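Local atomic coordinates of iminosuccinate reductase (Paracoccus denitrificans, PDB entry 6RQA), a protein that catalyses the NADH-dependent reduction of iminosuccinate to L-aspartate, regenerating the amino donor for the first step of the beta-hydroxyaspartate cycle of glyoxylate assimilation. Residues A42-F47 with L317-V322; V138-L143 with L291-V295; A148-M153 with H171-I177. All blocks are in the same frame, centred on the assembly; numbering follows the deposited sequence.

Interaction 1 of 3, residues A42-F47 with L317-V322; sequences AIEAVF and LQDLAV
Val46 and Ala321 meet where two helices of the ornithine cyclodeaminase/mu-crystallin fold, 36-51 and 316-333, pack against each other in the interior of the protein. Small residues, Ala42 and Ala321, face each other where the axes of the two segments come within 8.9 Å, running roughly antiparallel at 133°. Branch CG2 of Val46 lies 3.6 Å from Ala321 CB and also reaches Leu317, while one turn back the methyl CB of Ala42 faces that of Ala321 at 4.2 Å. Ile43 works differently. Its CG1 is anti to the carbonyl carbon (chi1 -61°), which carries CD1 onto the turn at Gln318, 3.4 Å from the backbone O and 3.7 Å from CB of that residue.

Further out, helix 125-143 lies against both partners, Arg131 touching the side chains of Ile43 and Gln318. Arg131 binds NAD, and the Gln318 side chain itself lies about 5 Å from the bound cofactor, nearest atom to nearest atom. Gln318 is held at its amide by OE1, which accepts a hydrogen bond from Val315 N. The other end of that amide, NE2, comes 3.4 Å from Phe47 CZ, with the amide and ring planes turned 61° apart.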
ATOM      1  N   ALA A  42     -17.479  14.617   7.851  1.00 37.86           N
ATOM      2  CA  ALA A  42     -16.222  13.883   7.965  1.00 34.01           C
ATOM      3  C   ALA A  42     -15.122  14.548   7.150  1.00 42.03           C
ATOM      4  O   ALA A  42     -14.001  14.739   7.637  1.00 41.86           O
ATOM      5  CB  ALA A  42     -16.419  12.433   7.524  1.00 25.07           C
ATOM      6  N   ILE A  43     -15.429  14.921   5.906  1.00 37.12           N
ATOM      7  CA  ILE A  43     -14.409  15.479   5.023  1.00 36.25           C
ATOM      8  C   ILE A  43     -14.038  16.893   5.451  1.00 34.65           C
ATOM      9  O   ILE A  43     -12.870  17.294   5.366  1.00 36.33           O
ATOM     10  CB  ILE A  43     -14.894  15.429   3.562  1.00 41.88           C
ATOM     11  CG1 ILE A  43     -15.152  13.978   3.143  1.00 40.81           C
ATOM     12  CG2 ILE A  43     -13.886  16.080   2.635  1.00 31.73           C
ATOM     13  CD1 ILE A  43     -14.019  13.035   3.476  1.00 33.09           C
ATOM     14  N   GLU A  44     -15.017  17.671   5.917  1.00 41.57           N
ATOM     15  CA  GLU A  44     -14.718  19.010   6.415  1.00 39.03           C
ATOM     16  C   GLU A  44     -13.744  18.956   7.584  1.00 38.26           C
ATOM     17  O   GLU A  44     -12.783  19.732   7.640  1.00 34.38           O
ATOM     18  CB  GLU A  44     -16.009  19.719   6.823  1.00 35.43           C
ATOM     19  CG  GLU A  44     -15.797  20.983   7.637  1.00 32.43           C
ATOM     20  CD  GLU A  44     -17.100  21.676   7.979  1.00 47.66           C
ATOM     21  OE1 GLU A  44     -17.401  22.721   7.363  1.00 49.21           O
ATOM     22  OE2 GLU A  44     -17.829  21.171   8.859  1.00 44.59           O
ATOM     23  N   ALA A  45     -13.967  18.031   8.522  1.00 35.36           N
ATOM     24  CA  ALA A  45     -13.058  17.890   9.652  1.00 27.62           C
ATOM     25  C   ALA A  45     -11.677  17.423   9.213  1.00 37.39           C
ATOM     26  O   ALA A  45     -10.673  17.816   9.818  1.00 44.71           O
ATOM     27  CB  ALA A  45     -13.644  16.918  10.677  1.00 27.49           C
ATOM     28  N   VAL A  46     -11.602  16.598   8.167  1.00 35.53           N
ATOM     29  CA  VAL A  46     -10.309  16.082   7.725  1.00 44.25           C
ATOM     30  C   VAL A  46      -9.487  17.183   7.064  1.00 39.86           C
ATOM     31  O   VAL A  46      -8.258  17.222   7.200  1.00 50.16           O
ATOM     32  CB  VAL A  46     -10.505  14.866   6.799  1.00 52.69           C
ATOM     33  CG1 VAL A  46      -9.753  15.043   5.483  1.00 48.20           C
ATOM     34  CG2 VAL A  46     -10.038  13.605   7.501  1.00 57.61           C
ATOM     35  N   PHE A  47     -10.145  18.098   6.347  1.00 49.03           N
ATOM     36  CA  PHE A  47      -9.431  19.238   5.780  1.00 51.85           C
ATOM     37  C   PHE A  47      -8.835  20.111   6.876  1.00 52.12           C
ATOM     38  O   PHE A  47      -7.714  20.615   6.740  1.00 50.93           O
ATOM     39  CB  PHE A  47     -10.366  20.058   4.890  1.00 49.19           C
ATOM     40  CG  PHE A  47     -10.418  19.584   3.466  1.00 52.54           C
ATOM     41  CD1 PHE A  47      -9.393  19.890   2.588  1.00 55.91           C
ATOM     42  CD2 PHE A  47     -11.493  18.845   2.998  1.00 49.35           C
ATOM     43  CE1 PHE A  47      -9.432  19.463   1.276  1.00 60.77           C
ATOM     44  CE2 PHE A  47     -11.538  18.415   1.683  1.00 41.97           C
ATOM     45  CZ  PHE A  47     -10.507  18.724   0.822  1.00 50.52           C
ATOM     46  N   LEU A 317      -6.875  10.232   3.300  1.00 38.81           N
ATOM     47  CA  LEU A 317      -7.561  10.575   4.543  1.00 34.52           C
ATOM     48  C   LEU A 317      -9.054  10.773   4.322  1.00 30.82           C
ATOM     49  O   LEU A 317      -9.858  10.472   5.214  1.00 30.06           O
ATOM     50  CB  LEU A 317      -6.947  11.831   5.161  1.00 29.01           C
ATOM     51  CG  LEU A 317      -5.546  11.713   5.769  1.00 30.62           C
ATOM     52  CD1 LEU A 317      -5.061  13.072   6.242  1.00 26.20           C
ATOM     53  CD2 LEU A 317      -5.522  10.710   6.911  1.00 24.66           C
ATOM     54  N   GLN A 318      -9.446  11.278   3.149  1.00 30.36           N
ATOM     55  CA  GLN A 318     -10.866  11.407   2.837  1.00 30.00           C
ATOM     56  C   GLN A 318     -11.553  10.048   2.845  1.00 26.13           C
ATOM     57  O   GLN A 318     -12.649   9.900   3.398  1.00 23.52           O
ATOM     58  CB  GLN A 318     -11.043  12.096   1.484  1.00 39.81           C
ATOM     59  CG  GLN A 318     -10.594  13.546   1.469  1.00 43.63           C
ATOM     60  CD  GLN A 318     -10.424  14.088   0.063  1.00 40.72           C
ATOM     61  OE1 GLN A 318     -10.278  13.329  -0.893  1.00 41.08           O
ATOM     62  NE2 GLN A 318     -10.441  15.409  -0.068  1.00 46.03           N
ATOM     63  N   ASP A 319     -10.917   9.039   2.242  1.00 30.22           N
ATOM     64  CA  ASP A 319     -11.460   7.686   2.289  1.00 30.68           C
ATOM     65  C   ASP A 319     -11.474   7.147   3.714  1.00 38.69           C
ATOM     66  O   ASP A 319     -12.445   6.508   4.134  1.00 31.73           O
ATOM     67  CB  ASP A 319     -10.647   6.765   1.379  1.00 39.22           C
ATOM     68  CG  ASP A 319     -10.586   7.261  -0.050  1.00 52.01           C
ATOM     69  OD1 ASP A 319     -11.658   7.448  -0.664  1.00 55.41           O
ATOM     70  OD2 ASP A 319      -9.463   7.472  -0.557  1.00 47.98           O
ATOM     71  N   LEU A 320     -10.404   7.396   4.473  1.00 44.44           N
ATOM     72  CA  LEU A 320     -10.338   6.900   5.843  1.00 29.16           C
ATOM     73  C   LEU A 320     -11.417   7.530   6.713  1.00 27.10           C
ATOM     74  O   LEU A 320     -12.068   6.840   7.506  1.00 37.71           O
ATOM     75  CB  LEU A 320      -8.954   7.166   6.433  1.00 31.33           C
ATOM     76  CG  LEU A 320      -7.765   6.459   5.778  1.00 42.85           C
ATOM     77  CD1 LEU A 320      -6.473   6.810   6.499  1.00 34.53           C
ATOM     78  CD2 LEU A 320      -7.977   4.955   5.758  1.00 44.94           C
ATOM     79  N   ALA A 321     -11.628   8.841   6.573  1.00 32.70           N
ATOM     80  CA  ALA A 321     -12.605   9.527   7.411  1.00 28.48           C
ATOM     81  C   ALA A 321     -14.021   9.049   7.122  1.00 34.22           C
ATOM     82  O   ALA A 321     -14.814   8.842   8.048  1.00 38.02           O
ATOM     83  CB  ALA A 321     -12.503  11.038   7.211  1.00 24.33           C
ATOM     84  N   VAL A 322     -14.356   8.863   5.845  1.00 31.36           N
ATOM     85  CA  VAL A 322     -15.715   8.461   5.504  1.00 31.50           C
ATOM     86  C   VAL A 322     -15.935   6.981   5.800  1.00 36.14           C
ATOM     87  O   VAL A 322     -17.071   6.557   6.045  1.00 44.23           O
ATOM     88  CB  VAL A 322     -16.019   8.806   4.034  1.00 37.00           C
ATOM     89  CG1 VAL A 322     -15.321   7.836   3.088  1.00 42.63           C
ATOM     90  CG2 VAL A 322     -17.516   8.829   3.786  1.00 58.82           C
TER

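Interaction 2 of 3, residues V138-L143 with L291-V295; sequences VSIKYL and LGAVV
Leu291 fills the close-packed half of this contact with its forked tip, two methyls shared among three neighbours. With CG anti to the backbone N (chi1 176°), the fork reaches across to helix 125-143: CD2 settles against Ser139 CB at 3.7 Å and Val138 CG1 at 4.0 Å, and CD1 meets Leu143 CD1 at 3.7 Å, the two leucines crossing at a slant. This half is buried, with no hydrogen bond between the segments. The hydroxyl of Ser139 is bonded elsewhere, to Ser136 O and His236 NE2, while its CB meets the leucine.

Helix 125-143 runs from the mixed sheet to strand 150-154 of the parallel, Rossmann-like NAD-binding sheet, whereas helix 291-295 follows 288-290, an edge strand of that parallel sheet. Their axes pass 10.0 Å apart at 56°, a separation bridged by side chains.

Toward the other end the contact is less enclosed, Tyr142 and Val295 both being partly exposed. Val138 CG1 ties the two halves together by also touching Val295 CG2. Here the tyrosine ring is the main surface. Val295 CG2 sits over one of its faces in a CH-pi contact, 3.9 Å from the centroid and 22° off the normal, and Val295 CG1 lies 3.6 Å from Tyr142 OH. Nearer the backbone, Tyr142 CB rests 3.7 Å from Val294 CG1. The phenol is tethered beyond the contact, its OH hydrogen-bonded to Glu44 OE1, which also forms a salt bridge with Lys141.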
ATOM      1  N   VAL A 138     -17.270  21.075   0.384  1.00 30.04           N
ATOM      2  CA  VAL A 138     -16.548  21.855   1.385  1.00 36.20           C
ATOM      3  C   VAL A 138     -15.961  23.112   0.754  1.00 37.22           C
ATOM      4  O   VAL A 138     -16.048  24.208   1.322  1.00 34.59           O
ATOM      5  CB  VAL A 138     -15.460  20.993   2.056  1.00 31.91           C
ATOM      6  CG1 VAL A 138     -14.572  21.850   2.944  1.00 34.56           C
ATOM      7  CG2 VAL A 138     -16.097  19.873   2.865  1.00 27.38           C
ATOM      8  N   SER A 139     -15.361  22.975  -0.432  1.00 34.68           N
ATOM      9  CA  SER A 139     -14.832  24.143  -1.128  1.00 34.69           C
ATOM     10  C   SER A 139     -15.934  25.131  -1.479  1.00 44.45           C
ATOM     11  O   SER A 139     -15.703  26.344  -1.475  1.00 46.21           O
ATOM     12  CB  SER A 139     -14.087  23.714  -2.391  1.00 41.12           C
ATOM     13  OG  SER A 139     -14.989  23.253  -3.380  1.00 45.33           O
ATOM     14  N   ILE A 140     -17.135  24.635  -1.784  1.00 41.80           N
ATOM     15  CA  ILE A 140     -18.256  25.526  -2.069  1.00 35.19           C
ATOM     16  C   ILE A 140     -18.627  26.321  -0.823  1.00 40.77           C
ATOM     17  O   ILE A 140     -18.782  27.546  -0.871  1.00 42.46           O
ATOM     18  CB  ILE A 140     -19.456  24.727  -2.608  1.00 42.86           C
ATOM     19  CG1 ILE A 140     -19.139  24.151  -3.989  1.00 42.50           C
ATOM     20  CG2 ILE A 140     -20.701  25.599  -2.667  1.00 39.95           C
ATOM     21  CD1 ILE A 140     -20.259  23.320  -4.570  1.00 47.88           C
ATOM     22  N   LYS A 141     -18.761  25.636   0.314  1.00 36.89           N
ATOM     23  CA  LYS A 141     -19.163  26.311   1.544  1.00 44.56           C
ATOM     24  C   LYS A 141     -18.192  27.420   1.934  1.00 46.58           C
ATOM     25  O   LYS A 141     -18.610  28.440   2.494  1.00 44.16           O
ATOM     26  CB  LYS A 141     -19.288  25.295   2.680  1.00 43.48           C
ATOM     27  CG  LYS A 141     -19.709  25.896   4.013  1.00 44.17           C
ATOM     28  CD  LYS A 141     -19.651  24.863   5.125  1.00 55.53           C
ATOM     29  CE  LYS A 141     -19.955  25.486   6.478  1.00 50.15           C
ATOM     30  NZ  LYS A 141     -19.863  24.487   7.578  1.00 47.71           N
ATOM     31  N   TYR A 142     -16.902  27.253   1.636  1.00 47.81           N
ATOM     32  CA  TYR A 142     -15.886  28.191   2.092  1.00 48.33           C
ATOM     33  C   TYR A 142     -15.343  29.110   1.006  1.00 51.25           C
ATOM     34  O   TYR A 142     -14.613  30.052   1.333  1.00 65.57           O
ATOM     35  CB  TYR A 142     -14.715  27.431   2.738  1.00 44.83           C
ATOM     36  CG  TYR A 142     -15.046  26.823   4.085  1.00 37.62           C
ATOM     37  CD1 TYR A 142     -14.972  27.581   5.247  1.00 37.86           C
ATOM     38  CD2 TYR A 142     -15.430  25.493   4.195  1.00 40.36           C
ATOM     39  CE1 TYR A 142     -15.274  27.033   6.482  1.00 32.50           C
ATOM     40  CE2 TYR A 142     -15.735  24.935   5.425  1.00 30.76           C
ATOM     41  CZ  TYR A 142     -15.654  25.709   6.564  1.00 42.85           C
ATOM     42  OH  TYR A 142     -15.955  25.159   7.789  1.00 43.37           O
ATOM     43  N   LEU A 143     -15.671  28.879  -0.269  1.00 42.05           N
ATOM     44  CA  LEU A 143     -15.108  29.683  -1.348  1.00 45.32           C
ATOM     45  C   LEU A 143     -16.122  30.201  -2.362  1.00 42.58           C
ATOM     46  O   LEU A 143     -15.753  31.045  -3.186  1.00 41.16           O
ATOM     47  CB  LEU A 143     -14.030  28.891  -2.103  1.00 42.92           C
ATOM     48  CG  LEU A 143     -12.855  28.351  -1.284  1.00 51.22           C
ATOM     49  CD1 LEU A 143     -11.991  27.436  -2.135  1.00 44.43           C
ATOM     50  CD2 LEU A 143     -12.028  29.492  -0.708  1.00 53.58           C
ATOM     51  N   LEU A 291      -7.198  24.292   0.907  1.00 54.21           N
ATOM     52  CA  LEU A 291      -8.591  24.492   1.291  1.00 50.08           C
ATOM     53  C   LEU A 291      -8.778  24.313   2.791  1.00 44.36           C
ATOM     54  O   LEU A 291      -9.582  25.016   3.413  1.00 46.82           O
ATOM     55  CB  LEU A 291      -9.495  23.530   0.521  1.00 41.86           C
ATOM     56  CG  LEU A 291     -10.979  23.579   0.895  1.00 33.91           C
ATOM     57  CD1 LEU A 291     -11.564  24.951   0.591  1.00 45.73           C
ATOM     58  CD2 LEU A 291     -11.760  22.490   0.184  1.00 31.13           C
ATOM     59  N   GLY A 292      -8.037  23.378   3.391  1.00 43.75           N
ATOM     60  CA  GLY A 292      -8.158  23.151   4.820  1.00 47.81           C
ATOM     61  C   GLY A 292      -7.784  24.359   5.656  1.00 45.03           C
ATOM     62  O   GLY A 292      -8.348  24.571   6.733  1.00 42.68           O
ATOM     63  N   ALA A 293      -6.825  25.161   5.183  1.00 44.47           N
ATOM     64  CA  ALA A 293      -6.458  26.371   5.909  1.00 49.70           C
ATOM     65  C   ALA A 293      -7.615  27.358   5.964  1.00 60.80           C
ATOM     66  O   ALA A 293      -7.729  28.130   6.924  1.00 63.94           O
ATOM     67  CB  ALA A 293      -5.230  27.020   5.270  1.00 47.21           C
ATOM     68  N   VAL A 294      -8.480  27.352   4.947  1.00 53.80           N
ATOM     69  CA  VAL A 294      -9.689  28.165   4.999  1.00 49.01           C
ATOM     70  C   VAL A 294     -10.671  27.587   6.010  1.00 53.31           C
ATOM     71  O   VAL A 294     -11.348  28.328   6.736  1.00 58.65           O
ATOM     72  CB  VAL A 294     -10.318  28.273   3.598  1.00 46.92           C
ATOM     73  CG1 VAL A 294     -11.528  29.195   3.624  1.00 43.24           C
ATOM     74  CG2 VAL A 294      -9.288  28.759   2.592  1.00 40.74           C
ATOM     75  N   VAL A 295     -10.761  26.257   6.078  1.00 52.33           N
ATOM     76  CA  VAL A 295     -11.674  25.617   7.020  1.00 60.51           C
ATOM     77  C   VAL A 295     -11.207  25.840   8.453  1.00 62.75           C
ATOM     78  O   VAL A 295     -12.018  26.099   9.350  1.00 70.34           O
ATOM     79  CB  VAL A 295     -11.810  24.118   6.692  1.00 51.99           C
ATOM     80  CG1 VAL A 295     -12.812  23.458   7.625  1.00 46.46           C
ATOM     81  CG2 VAL A 295     -12.216  23.927   5.238  1.00 33.36           C
TER

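Interaction 3 of 3, residues A148-M153 with H171-I177; sequences AKVLGM and HRFEKVI
Parallel beta pairing joins Val150, Leu151 and Gly152 to Lys175, Val176 and Ile177 within the NAD-binding sheet. The ladder alternates between the strands: Lys175 O accepts from Leu151 N at 3.0 Å, Leu151 O from Ile177 N, and Ile177 O from Met153 N at 2.9 Å. The same three oxygens also take CA-H...O contacts, from Val150, Val176 and Gly152 respectively.

Helix 158-170 connects the strands as the crossover of a beta-alpha-beta unit, the building block of the Rossmann fold, and covers the sheet face carrying Leu151 and Val176. On the face carrying Val150 and Ile177, Val150 CG1 packs on Ile177 CD1 at 3.8 Å.

Around the start of the strands, the fastening becomes more varied. Lys149 O takes two donors, Glu174 N at 2.8 Å and Lys175 N. Exposed Lys149 bends at chi3 and chi4 to bring NZ into a salt bridge with Glu174 OE2, on the syn side but 34° out of the carboxylate plane. His171 NE2 points at Ala148 O in a hydrogen bond whose modelled length, 2.5 Å, is doubtfully short. The Phe173 ring is sandwiched, His171 CD2 over one face and Leu151 CB, 3.7 Å from the centroid, over the other.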
ATOM      1  N   ALA A 148     -24.565  32.635  -4.353  1.00 64.37           N
ATOM      2  CA  ALA A 148     -24.464  31.898  -5.607  1.00 61.02           C
ATOM      3  C   ALA A 148     -25.822  31.309  -5.968  1.00 59.73           C
ATOM      4  O   ALA A 148     -26.407  30.553  -5.186  1.00 60.19           O
ATOM      5  CB  ALA A 148     -23.411  30.799  -5.495  1.00 57.78           C
ATOM      6  N   LYS A 149     -26.324  31.656  -7.152  1.00 56.52           N
ATOM      7  CA  LYS A 149     -27.662  31.267  -7.573  1.00 56.98           C
ATOM      8  C   LYS A 149     -27.683  30.182  -8.638  1.00 54.47           C
ATOM      9  O   LYS A 149     -28.663  29.440  -8.719  1.00 49.45           O
ATOM     10  CB  LYS A 149     -28.426  32.489  -8.100  1.00 60.64           C
ATOM     11  CG  LYS A 149     -28.358  33.700  -7.181  1.00 70.62           C
ATOM     12  CD  LYS A 149     -28.825  34.967  -7.883  1.00 85.68           C
ATOM     13  CE  LYS A 149     -30.337  35.013  -8.013  1.00 99.96           C
ATOM     14  NZ  LYS A 149     -30.999  35.142  -6.685  1.00105.08           N
ATOM     15  N   VAL A 150     -26.633  30.069  -9.449  1.00 42.60           N
ATOM     16  CA  VAL A 150     -26.599  29.142 -10.574  1.00 38.52           C
ATOM     17  C   VAL A 150     -25.397  28.223 -10.421  1.00 39.02           C
ATOM     18  O   VAL A 150     -24.264  28.692 -10.268  1.00 43.78           O
ATOM     19  CB  VAL A 150     -26.543  29.888 -11.921  1.00 42.35           C
ATOM     20  CG1 VAL A 150     -26.395  28.898 -13.066  1.00 36.29           C
ATOM     21  CG2 VAL A 150     -27.787  30.742 -12.104  1.00 37.33           C
ATOM     22  N   LEU A 151     -25.648  26.918 -10.472  1.00 46.27           N
ATOM     23  CA  LEU A 151     -24.608  25.903 -10.395  1.00 33.11           C
ATOM     24  C   LEU A 151     -24.309  25.376 -11.792  1.00 40.84           C
ATOM     25  O   LEU A 151     -25.226  24.993 -12.526  1.00 47.78           O
ATOM     26  CB  LEU A 151     -25.040  24.756  -9.480  1.00 32.15           C
ATOM     27  CG  LEU A 151     -24.121  23.535  -9.422  1.00 37.70           C
ATOM     28  CD1 LEU A 151     -22.783  23.897  -8.794  1.00 36.83           C
ATOM     29  CD2 LEU A 151     -24.788  22.400  -8.662  1.00 32.82           C
ATOM     30  N   GLY A 152     -23.029  25.358 -12.155  1.00 43.03           N
ATOM     31  CA  GLY A 152     -22.621  24.867 -13.457  1.00 39.07           C
ATOM     32  C   GLY A 152     -21.918  23.527 -13.391  1.00 41.11           C
ATOM     33  O   GLY A 152     -20.895  23.390 -12.715  1.00 48.65           O
ATOM     34  N   MET A 153     -22.458  22.532 -14.090  1.00 46.42           N
ATOM     35  CA  MET A 153     -21.913  21.180 -14.095  1.00 37.52           C
ATOM     36  C   MET A 153     -21.200  20.933 -15.417  1.00 46.37           C
ATOM     37  O   MET A 153     -21.829  20.962 -16.480  1.00 55.87           O
ATOM     38  CB  MET A 153     -23.014  20.140 -13.884  1.00 35.24           C
ATOM     39  CG  MET A 153     -23.705  20.224 -12.536  1.00 48.67           C
ATOM     40  SD  MET A 153     -22.599  19.859 -11.160  1.00 54.59           S
ATOM     41  CE  MET A 153     -22.088  18.191 -11.567  1.00 59.71           C
ATOM     42  N   HIS A 171     -25.369  24.246  -0.235  1.00 50.27           N
ATOM     43  CA  HIS A 171     -25.715  25.573  -0.723  1.00 42.54           C
ATOM     44  C   HIS A 171     -27.045  25.508  -1.458  1.00 50.05           C
ATOM     45  O   HIS A 171     -27.321  24.540  -2.173  1.00 50.39           O
ATOM     46  CB  HIS A 171     -24.626  26.127  -1.651  1.00 32.83           C
ATOM     47  CG  HIS A 171     -24.882  27.527  -2.114  1.00 49.23           C
ATOM     48  ND1 HIS A 171     -24.566  28.632  -1.353  1.00 54.06           N
ATOM     49  CD2 HIS A 171     -25.426  28.002  -3.260  1.00 50.71           C
ATOM     50  CE1 HIS A 171     -24.902  29.727  -2.011  1.00 54.38           C
ATOM     51  NE2 HIS A 171     -25.426  29.372  -3.171  1.00 52.42           N
ATOM     52  N   ARG A 172     -27.861  26.543  -1.280  1.00 52.16           N
ATOM     53  CA  ARG A 172     -29.183  26.606  -1.892  1.00 58.50           C
ATOM     54  C   ARG A 172     -29.065  27.309  -3.240  1.00 54.30           C
ATOM     55  O   ARG A 172     -28.833  28.520  -3.298  1.00 51.78           O
ATOM     56  CB  ARG A 172     -30.166  27.324  -0.972  1.00 61.70           C
ATOM     57  CG  ARG A 172     -31.620  27.233  -1.409  1.00 78.53           C
ATOM     58  CD  ARG A 172     -32.090  28.520  -2.066  1.00 93.61           C
ATOM     59  NE  ARG A 172     -33.510  28.472  -2.403  1.00103.93           N
ATOM     60  CZ  ARG A 172     -34.194  29.497  -2.900  1.00103.60           C
ATOM     61  NH1 ARG A 172     -35.485  29.363  -3.178  1.00100.52           N
ATOM     62  NH2 ARG A 172     -33.590  30.657  -3.117  1.00100.53           N
ATOM     63  N   PHE A 173     -29.217  26.549  -4.318  1.00 46.30           N
ATOM     64  CA  PHE A 173     -29.158  27.084  -5.670  1.00 45.41           C
ATOM     65  C   PHE A 173     -30.564  27.287  -6.221  1.00 47.80           C
ATOM     66  O   PHE A 173     -31.548  26.748  -5.707  1.00 47.19           O
ATOM     67  CB  PHE A 173     -28.367  26.153  -6.594  1.00 35.13           C
ATOM     68  CG  PHE A 173     -26.893  26.105  -6.299  1.00 32.31           C
ATOM     69  CD1 PHE A 173     -26.029  27.024  -6.868  1.00 39.19           C
ATOM     70  CD2 PHE A 173     -26.372  25.134  -5.460  1.00 35.73           C
ATOM     71  CE1 PHE A 173     -24.671  26.981  -6.602  1.00 32.71           C
ATOM     72  CE2 PHE A 173     -25.017  25.085  -5.191  1.00 38.61           C
ATOM     73  CZ  PHE A 173     -24.165  26.011  -5.763  1.00 35.34           C
ATOM     74  N   GLU A 174     -30.647  28.084  -7.288  1.00 46.31           N
ATOM     75  CA  GLU A 174     -31.906  28.323  -7.977  1.00 54.83           C
ATOM     76  C   GLU A 174     -31.999  27.636  -9.330  1.00 56.56           C
ATOM     77  O   GLU A 174     -33.113  27.379  -9.797  1.00 52.48           O
ATOM     78  CB  GLU A 174     -32.130  29.830  -8.176  1.00 50.21           C
ATOM     79  CG  GLU A 174     -32.103  30.638  -6.893  1.00 69.23           C
ATOM     80  CD  GLU A 174     -32.251  32.126  -7.146  1.00 80.87           C
ATOM     81  OE1 GLU A 174     -32.411  32.515  -8.322  1.00 80.88           O
ATOM     82  OE2 GLU A 174     -32.208  32.903  -6.170  1.00 89.64           O
ATOM     83  N   LYS A 175     -30.868  27.330  -9.961  1.00 38.48           N
ATOM     84  CA  LYS A 175     -30.859  26.750 -11.295  1.00 46.77           C
ATOM     85  C   LYS A 175     -29.572  25.961 -11.477  1.00 50.18           C
ATOM     86  O   LYS A 175     -28.546  26.272 -10.866  1.00 51.23           O
ATOM     87  CB  LYS A 175     -30.989  27.838 -12.370  1.00 38.77           C
ATOM     88  CG  LYS A 175     -31.163  27.320 -13.786  1.00 43.19           C
ATOM     89  CD  LYS A 175     -31.231  28.466 -14.782  1.00 40.08           C
ATOM     90  CE  LYS A 175     -31.397  27.950 -16.201  1.00 49.66           C
ATOM     91  NZ  LYS A 175     -31.460  29.063 -17.189  1.00 69.34           N
ATOM     92  N   VAL A 176     -29.638  24.929 -12.316  1.00 38.07           N
ATOM     93  CA  VAL A 176     -28.478  24.115 -12.663  1.00 33.51           C
ATOM     94  C   VAL A 176     -28.346  24.105 -14.177  1.00 46.27           C
ATOM     95  O   VAL A 176     -29.275  23.695 -14.882  1.00 51.26           O
ATOM     96  CB  VAL A 176     -28.593  22.679 -12.124  1.00 42.93           C
ATOM     97  CG1 VAL A 176     -27.352  21.876 -12.493  1.00 42.51           C
ATOM     98  CG2 VAL A 176     -28.800  22.686 -10.617  1.00 37.37           C
ATOM     99  N   ILE A 177     -27.200  24.560 -14.679  1.00 53.05           N
ATOM    100  CA  ILE A 177     -26.865  24.481 -16.096  1.00 51.86           C
ATOM    101  C   ILE A 177     -25.724  23.487 -16.256  1.00 54.74           C
ATOM    102  O   ILE A 177     -24.821  23.423 -15.412  1.00 57.82           O
ATOM    103  CB  ILE A 177     -26.491  25.860 -16.677  1.00 48.28           C
ATOM    104  CG1 ILE A 177     -25.371  26.507 -15.860  1.00 46.34           C
ATOM    105  CG2 ILE A 177     -27.713  26.766 -16.732  1.00 36.87           C
ATOM    106  CD1 ILE A 177     -24.946  27.868 -16.375  1.00 48.56           C
TER

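Overall arrangement
Interactions 1 and 2 are buried helix packings without a hydrogen bond between their segments, whereas interaction 3 is a partly buried strand pairing held by backbone bonds and a solvent-side salt bridge. The first two adjoin: Glu44 of 42-47 reaches Lys141 and Tyr142 of 138-143, and Phe47 packs on Gly292. These polar bonds lie between the two contacts, whose own cross-segment chemistry is mostly apolar. Helix 125-143 touches Ile43 and Gln318 of interaction 1 and supplies one half of interaction 2, then leads into strand 150-154 of interaction 3. Interactions 2 and 3 meet lightly, Ile140 resting on His171. Interactions 1 and 3 do not touch, their centres lying about 25 Å apart.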